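Local structure of nitrate transport protein nrtA (Synechocystis sp., 2G29) at residues E274-E277 against E278-Q281; K290-F293 against E294-I297; G140-A143 against A144-K147. The protein binds nitrate as the solute-binding component of the NrtABCD ABC transporter, which takes up nitrate and probably nitrite. One frame throughout, in Å; residues are numbered along the deposited sequence.

Contact 1: residues E274-E277 against E278-Q281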
loop_
_atom_site.group_PDB
_atom_site.type_symbol
_atom_site.label_atom_id
_atom_site.label_comp_id
_atom_site.label_asym_id
_atom_site.label_seq_id
_atom_site.Cartn_x
_atom_site.Cartn_y
_atom_site.Cartn_z
ATOM N N GLU A 274 -11.873 -19.015 -4.604
ATOM C CA GLU A 274 -12.863 -19.665 -3.754
ATOM C C GLU A 274 -12.936 -19.123 -2.335
ATOM O O GLU A 274 -13.862 -19.449 -1.602
ATOM C CB GLU A 274 -12.633 -21.185 -3.712
ATOM C CG GLU A 274 -11.190 -21.616 -3.961
ATOM C CD GLU A 274 -10.774 -21.470 -5.427
ATOM O OE1 GLU A 274 -11.383 -22.128 -6.307
ATOM O OE2 GLU A 274 -9.835 -20.700 -5.707
ATOM N N ASN A 275 -11.970 -18.305 -1.914
ATOM C CA ASN A 275 -12.035 -17.771 -0.555
ATOM C C ASN A 275 -12.379 -16.301 -0.483
ATOM O O ASN A 275 -12.478 -15.758 0.613
ATOM C CB ASN A 275 -10.721 -17.980 0.202
ATOM C CG ASN A 275 -10.400 -19.437 0.391
ATOM O OD1 ASN A 275 -11.305 -20.258 0.619
ATOM N ND2 ASN A 275 -9.125 -19.774 0.322
ATOM N N LYS A 276 -12.584 -15.668 -1.632
ATOM C CA LYS A 276 -12.861 -14.229 -1.623
ATOM C C LYS A 276 -14.161 -13.864 -0.904
ATOM O O LYS A 276 -14.219 -12.868 -0.201
ATOM C CB LYS A 276 -12.885 -13.680 -3.048
ATOM C CG LYS A 276 -11.533 -13.736 -3.777
ATOM C CD LYS A 276 -10.482 -12.843 -3.097
ATOM C CE LYS A 276 -9.118 -12.844 -3.857
ATOM N NZ LYS A 276 -9.177 -12.327 -5.272
ATOM N N GLU A 277 -15.213 -14.672 -1.063
ATOM C CA GLU A 277 -16.473 -14.369 -0.394
ATOM C C GLU A 277 -16.281 -14.374 1.122
ATOM O O GLU A 277 -16.636 -13.424 1.840
ATOM C CB GLU A 277 -17.520 -15.403 -0.821
ATOM C CG GLU A 277 -17.756 -15.434 -2.327
ATOM C CD GLU A 277 -18.355 -16.730 -2.831
ATOM O OE1 GLU A 277 -17.688 -17.801 -2.741
ATOM O OE2 GLU A 277 -19.505 -16.683 -3.331
ATOM N N GLU A 278 -15.716 -15.466 1.630
ATOM C CA GLU A 278 -15.479 -15.583 3.043
ATOM C C GLU A 278 -14.551 -14.480 3.550
ATOM O O GLU A 278 -14.802 -13.901 4.602
ATOM C CB GLU A 278 -14.911 -16.965 3.373
ATOM C CG GLU A 278 -14.909 -17.214 4.855
ATOM C CD GLU A 278 -14.244 -18.538 5.263
ATOM O OE1 GLU A 278 -13.982 -19.383 4.391
ATOM O OE2 GLU A 278 -14.009 -18.689 6.466
ATOM N N MET A 279 -13.503 -14.175 2.795
ATOM C CA MET A 279 -12.579 -13.115 3.201
ATOM C C MET A 279 -13.330 -11.811 3.420
ATOM O O MET A 279 -13.168 -11.162 4.430
ATOM C CB MET A 279 -11.521 -12.913 2.119
ATOM C CG MET A 279 -10.473 -11.883 2.496
ATOM S SD MET A 279 -9.283 -11.579 1.198
ATOM C CE MET A 279 -10.238 -10.477 0.155
ATOM N N CYS A 280 -14.159 -11.446 2.458
ATOM C CA CYS A 280 -14.897 -10.209 2.537
ATOM C C CYS A 280 -15.969 -10.220 3.622
ATOM O O CYS A 280 -16.268 -9.173 4.212
ATOM C CB CYS A 280 -15.467 -9.866 1.165
ATOM S SG CYS A 280 -14.126 -9.426 -0.025
ATOM N N GLN A 281 -16.580 -11.376 3.884
ATOM C CA GLN A 281 -17.550 -11.420 4.997
ATOM C C GLN A 281 -16.826 -11.107 6.310
ATOM O O GLN A 281 -17.335 -10.389 7.168
ATOM C CB GLN A 281 -18.171 -12.797 5.146
ATOM C CG GLN A 281 -19.063 -13.191 4.006
ATOM C CD GLN A 281 -19.578 -14.605 4.217
ATOM O OE1 GLN A 281 -18.816 -15.494 4.592
ATOM N NE2 GLN A 281 -20.873 -14.814 3.992
HETATM O O HOH W 1 -15.511 -18.009 0.152
HETATM O O HOH W 2 -13.953 -19.824 1.736
#
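N275 and M279 make the first of three backbone bonds that start helix 276-284, M279 N meeting N275 O at 2.9 Å. The next two follow one residue on each, C280 N giving its proton to K276 O and Q281 N to E277 O, and all three join residue i to residue i+4. Around this core the side chains run along the helix. K276 and M279 lie side by side and point the same way, their aliphatic parts meeting where K276 CD stands 4.0 Å from M279 CE. The K276 chain folds at chi2 (-64°), which swings its methylenes alongside the methionine before the ammonium group leaves for S300 O. M279 itself keeps an extended stem and bends only at its thioether, chi3 80°, packing also on W269 and C270 of helix 253-271. Further along, Q281 CG rests 3.3 Å from E277 O, beside the bond that this carbonyl receives.

Two waters bridge the opening turn. One gives a proton to E274 O and accepts from E278 N at 2.9 Å. The second sits 2.9 Å from N275 OD1 and 2.7 Å from E278 OE1, though its hydrogens cannot serve every acceptor nearby. Second-shell partners fix these groups: N275 ND2 binds W269 O, and the other carboxylate oxygen of E278 forms a salt bridge with K54 NZ. The chemistry implies that a helix start can be met partly by solvent: a water stands between E278 N and E274 O, doing for this amide what a direct i to i+4 bond does for the next three, while the charge on E278 is probably balanced by K54.

Contact 2: residues K290-F293 against E294-I297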
loop_
_atom_site.group_PDB
_atom_site.type_symbol
_atom_site.label_atom_id
_atom_site.label_comp_id
_atom_site.label_asym_id
_atom_site.label_seq_id
_atom_site.Cartn_x
_atom_site.Cartn_y
_atom_site.Cartn_z
ATOM N N LYS A 290 -16.187 -2.926 9.541
ATOM C CA LYS A 290 -17.530 -2.383 9.754
ATOM C C LYS A 290 -17.916 -1.593 8.468
ATOM O O LYS A 290 -18.326 -0.425 8.520
ATOM C CB LYS A 290 -17.542 -1.468 10.986
ATOM C CG LYS A 290 -18.918 -1.029 11.393
ATOM C CD LYS A 290 -19.869 -2.185 11.369
ATOM C CE LYS A 290 -21.280 -1.727 11.695
ATOM N NZ LYS A 290 -22.279 -2.802 11.386
ATOM N N VAL A 291 -17.796 -2.277 7.331
ATOM C CA VAL A 291 -18.060 -1.729 5.997
ATOM C C VAL A 291 -19.001 -2.693 5.265
ATOM O O VAL A 291 -18.823 -3.892 5.372
ATOM C CB VAL A 291 -16.703 -1.626 5.197
ATOM C CG1 VAL A 291 -16.949 -1.412 3.715
ATOM C CG2 VAL A 291 -15.831 -0.476 5.761
ATOM N N PRO A 292 -20.020 -2.184 4.565
ATOM C CA PRO A 292 -20.923 -3.098 3.843
ATOM C C PRO A 292 -20.147 -4.071 2.952
ATOM O O PRO A 292 -19.204 -3.659 2.274
ATOM C CB PRO A 292 -21.820 -2.159 3.022
ATOM C CG PRO A 292 -21.127 -0.790 3.119
ATOM C CD PRO A 292 -20.443 -0.783 4.436
ATOM N N PHE A 293 -20.561 -5.348 2.951
ATOM C CA PHE A 293 -19.958 -6.394 2.110
ATOM C C PHE A 293 -19.904 -5.950 0.631
ATOM O O PHE A 293 -18.916 -6.192 -0.083
ATOM C CB PHE A 293 -20.822 -7.671 2.258
ATOM C CG PHE A 293 -20.346 -8.848 1.459
ATOM C CD1 PHE A 293 -19.318 -9.666 1.934
ATOM C CD2 PHE A 293 -20.951 -9.160 0.229
ATOM C CE1 PHE A 293 -18.893 -10.795 1.192
ATOM C CE2 PHE A 293 -20.536 -10.275 -0.516
ATOM C CZ PHE A 293 -19.491 -11.098 -0.024
ATOM N N GLU A 294 -20.966 -5.260 0.198
ATOM C CA GLU A 294 -21.079 -4.768 -1.170
ATOM C C GLU A 294 -20.002 -3.772 -1.615
ATOM O O GLU A 294 -19.777 -3.597 -2.803
ATOM C CB GLU A 294 -22.457 -4.128 -1.388
ATOM C CG GLU A 294 -23.614 -5.145 -1.520
ATOM C CD GLU A 294 -24.011 -5.805 -0.224
ATOM O OE1 GLU A 294 -24.682 -6.864 -0.310
ATOM O OE2 GLU A 294 -23.704 -5.301 0.886
ATOM N N ASP A 295 -19.371 -3.119 -0.660
ATOM C CA ASP A 295 -18.315 -2.170 -0.986
ATOM C C ASP A 295 -16.968 -2.873 -1.064
ATOM O O ASP A 295 -15.961 -2.254 -1.453
ATOM C CB ASP A 295 -18.209 -1.080 0.083
ATOM C CG ASP A 295 -19.439 -0.195 0.142
ATOM O OD1 ASP A 295 -20.186 -0.128 -0.844
ATOM O OD2 ASP A 295 -19.652 0.446 1.172
ATOM N N ILE A 296 -16.923 -4.158 -0.719
ATOM C CA ILE A 296 -15.669 -4.890 -0.712
ATOM C C ILE A 296 -15.576 -6.012 -1.755
ATOM O O ILE A 296 -14.568 -6.143 -2.457
ATOM C CB ILE A 296 -15.423 -5.568 0.671
ATOM C CG1 ILE A 296 -15.791 -4.617 1.815
ATOM C CG2 ILE A 296 -13.944 -6.000 0.817
ATOM C CD1 ILE A 296 -15.596 -5.262 3.196
ATOM N N ILE A 297 -16.635 -6.820 -1.845
ATOM C CA ILE A 297 -16.577 -8.009 -2.697
ATOM C C ILE A 297 -16.274 -7.832 -4.170
ATOM O O ILE A 297 -15.403 -8.538 -4.706
ATOM C CB ILE A 297 -17.879 -8.846 -2.515
ATOM C CG1 ILE A 297 -17.748 -10.217 -3.206
ATOM C CG2 ILE A 297 -19.066 -8.108 -3.110
ATOM C CD1 ILE A 297 -16.666 -11.086 -2.637
HETATM O O HOH W 3 -23.405 -5.685 3.682
#
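F293 O receives two backbone protons, from I296 N and I297 N, each at 2.9 Å, while one residue earlier P292 O takes D295 N, so the chain coils through one compact turn. The two donors at F293 O come from different directions: I297 N lies almost on the axis of the carbonyl, whereas I296 N stands above its plane, 56° out of it. I297 sets its CB over one face of the F293 ring, 4.0 Å from the centroid, in a CH-pi contact. Its two branches then spread across the far part of the same ring, CG1 lying 3.7 Å from F293 CZ and CG2 equally near F293 CE2. The phenyl reaches this place because its CG lies trans to the backbone nitrogen (chi1 180°), which carries the ring forward beside the following turn. Cutting F293 back to an alanine would probably leave the I297 branches without their aromatic surface and open a gap beside C280 and Q281.

A second apolar group forms on V291, whose CG1 touches both D295 CB and, at 3.9 Å, I296 CG1. On the polar side, a water accepts from F293 N and donates to E294 OE2 at 2.8 Å, a link made possible by the bend of the glutamate chain at chi2 (73°), which brings its carboxylate back toward the start of the turn.

The turn lies in the loop that follows helix 276-284 and precedes strand 303-304. F293 packs on C280 and Q281 of that helix and I296 on C280 and S284, while D295 reaches across to helix 214-221, OD2 bonding to Q217 NE2 and OD1 to N220 ND2.

Contact 3: residues G140-A143 against A144-K147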
loop_
_atom_site.group_PDB
_atom_site.type_symbol
_atom_site.label_atom_id
_atom_site.label_comp_id
_atom_site.label_asym_id
_atom_site.label_seq_id
_atom_site.Cartn_x
_atom_site.Cartn_y
_atom_site.Cartn_z
ATOM N N GLY A 140 -9.986 9.604 -17.070
ATOM C CA GLY A 140 -9.422 8.274 -16.855
ATOM C C GLY A 140 -7.926 8.379 -16.527
ATOM O O GLY A 140 -7.540 9.190 -15.697
ATOM N N THR A 141 -7.082 7.590 -17.192
ATOM C CA THR A 141 -5.654 7.638 -16.899
ATOM C C THR A 141 -5.007 8.929 -17.386
ATOM O O THR A 141 -3.949 9.291 -16.898
ATOM C CB THR A 141 -4.893 6.433 -17.498
ATOM O OG1 THR A 141 -5.065 6.441 -18.916
ATOM C CG2 THR A 141 -5.443 5.103 -16.928
ATOM N N ASP A 142 -5.630 9.624 -18.344
ATOM C CA ASP A 142 -5.066 10.899 -18.817
ATOM C C ASP A 142 -5.665 12.045 -17.987
ATOM O O ASP A 142 -6.807 12.459 -18.166
ATOM C CB ASP A 142 -5.359 11.083 -20.316
ATOM C CG ASP A 142 -4.863 12.410 -20.849
ATOM O OD1 ASP A 142 -4.147 13.143 -20.134
ATOM O OD2 ASP A 142 -5.200 12.744 -22.011
ATOM N N ALA A 143 -4.865 12.552 -17.062
ATOM C CA ALA A 143 -5.292 13.618 -16.169
ATOM C C ALA A 143 -5.291 15.027 -16.785
ATOM O O ALA A 143 -5.788 15.961 -16.157
ATOM C CB ALA A 143 -4.385 13.604 -14.909
ATOM N N ALA A 144 -4.747 15.185 -17.996
ATOM C CA ALA A 144 -4.641 16.525 -18.587
ATOM C C ALA A 144 -5.885 17.427 -18.567
ATOM O O ALA A 144 -5.763 18.631 -18.347
ATOM C CB ALA A 144 -4.085 16.424 -20.013
ATOM N N PRO A 145 -7.086 16.872 -18.805
ATOM C CA PRO A 145 -8.300 17.708 -18.780
ATOM C C PRO A 145 -8.527 18.413 -17.440
ATOM O O PRO A 145 -9.240 19.428 -17.351
ATOM C CB PRO A 145 -9.426 16.721 -19.105
ATOM C CG PRO A 145 -8.845 15.372 -18.751
ATOM C CD PRO A 145 -7.411 15.502 -19.219
ATOM N N LEU A 146 -7.928 17.889 -16.378
ATOM C CA LEU A 146 -8.090 18.516 -15.071
ATOM C C LEU A 146 -7.353 19.835 -14.942
ATOM O O LEU A 146 -7.648 20.623 -14.051
ATOM C CB LEU A 146 -7.605 17.564 -13.967
ATOM C CG LEU A 146 -8.419 16.286 -13.833
ATOM C CD1 LEU A 146 -7.721 15.421 -12.756
ATOM C CD2 LEU A 146 -9.869 16.566 -13.418
ATOM N N LYS A 147 -6.390 20.084 -15.808
ATOM C CA LYS A 147 -5.613 21.315 -15.707
ATOM C C LYS A 147 -6.497 22.582 -15.757
ATOM O O LYS A 147 -6.456 23.427 -14.849
ATOM C CB LYS A 147 -4.569 21.332 -16.827
ATOM C CG LYS A 147 -3.690 22.555 -16.831
ATOM C CD LYS A 147 -2.220 22.152 -16.974
ATOM C CE LYS A 147 -1.319 23.353 -16.900
ATOM N NZ LYS A 147 -0.435 23.286 -15.713
#
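D142 reaches A144 because its side chain extends trans to the backbone nitrogen, chi1 177°, a setting that carries the carboxylate alongside the onward chain and puts OD1 by the amide two residues on. The bond from A144 N to D142 OD1 is 3.0 Å long, and the donor comes from above the carboxylate, 46° out of its plane. The same oxygen lies 3.3 Å from A144 CB, so the alanine methyl closes in beside the bond. A side-chain oxygen accepting from residue i+2 makes this an Asx turn, and it runs directly into a type I beta turn from A143 to L146, closed by L146 N on A143 O at 2.9 Å. P145, the third residue of that turn, has no amide proton to offer; its ring packs instead against the preceding chain, CD standing 3.3 Å from D142 O.

The paired turns lead from strand 126-130 toward helix 146-151 in a domain whose sheet has the 2-1-3-n-4 strand order of type II periplasmic binding proteins. One more bond, K147 N to A144 O, carries the coiling on. L146 turns its CG back beside its own nitrogen (chi1 -65°), which lays CG 3.5 Å from A143 O, while its CD1 approaches the A143 methyl more loosely at 4.4 Å. Both apolar side chains face helix 166-177: A143 and L146 pack on W174, and L146 also touches L175. The K147 side chain leads away from the turn, its NZ in a salt bridge to D185 OD1 and bonded to G179 O.

In the fold
From the N terminus, contact 3 comes first, where the loop after strand 126-130 closes into helix 146-151 and packs that entry against helix 166-177. Contact 1 follows at the start of helix 276-284, and contact 2 closes a turn in the loop beyond that helix. All three are local and stand in series; none nests within or crosses another. Contacts 1 and 2 nonetheless meet in space: C280 CB touches F293 CE1 at 3.6 Å, and C280 SG meets I296 CG2, tying the helix to its own trailing loop. Contact 3 lies apart, its nearest atoms about 20 Å from contact 2 and about 21 Å from contact 1.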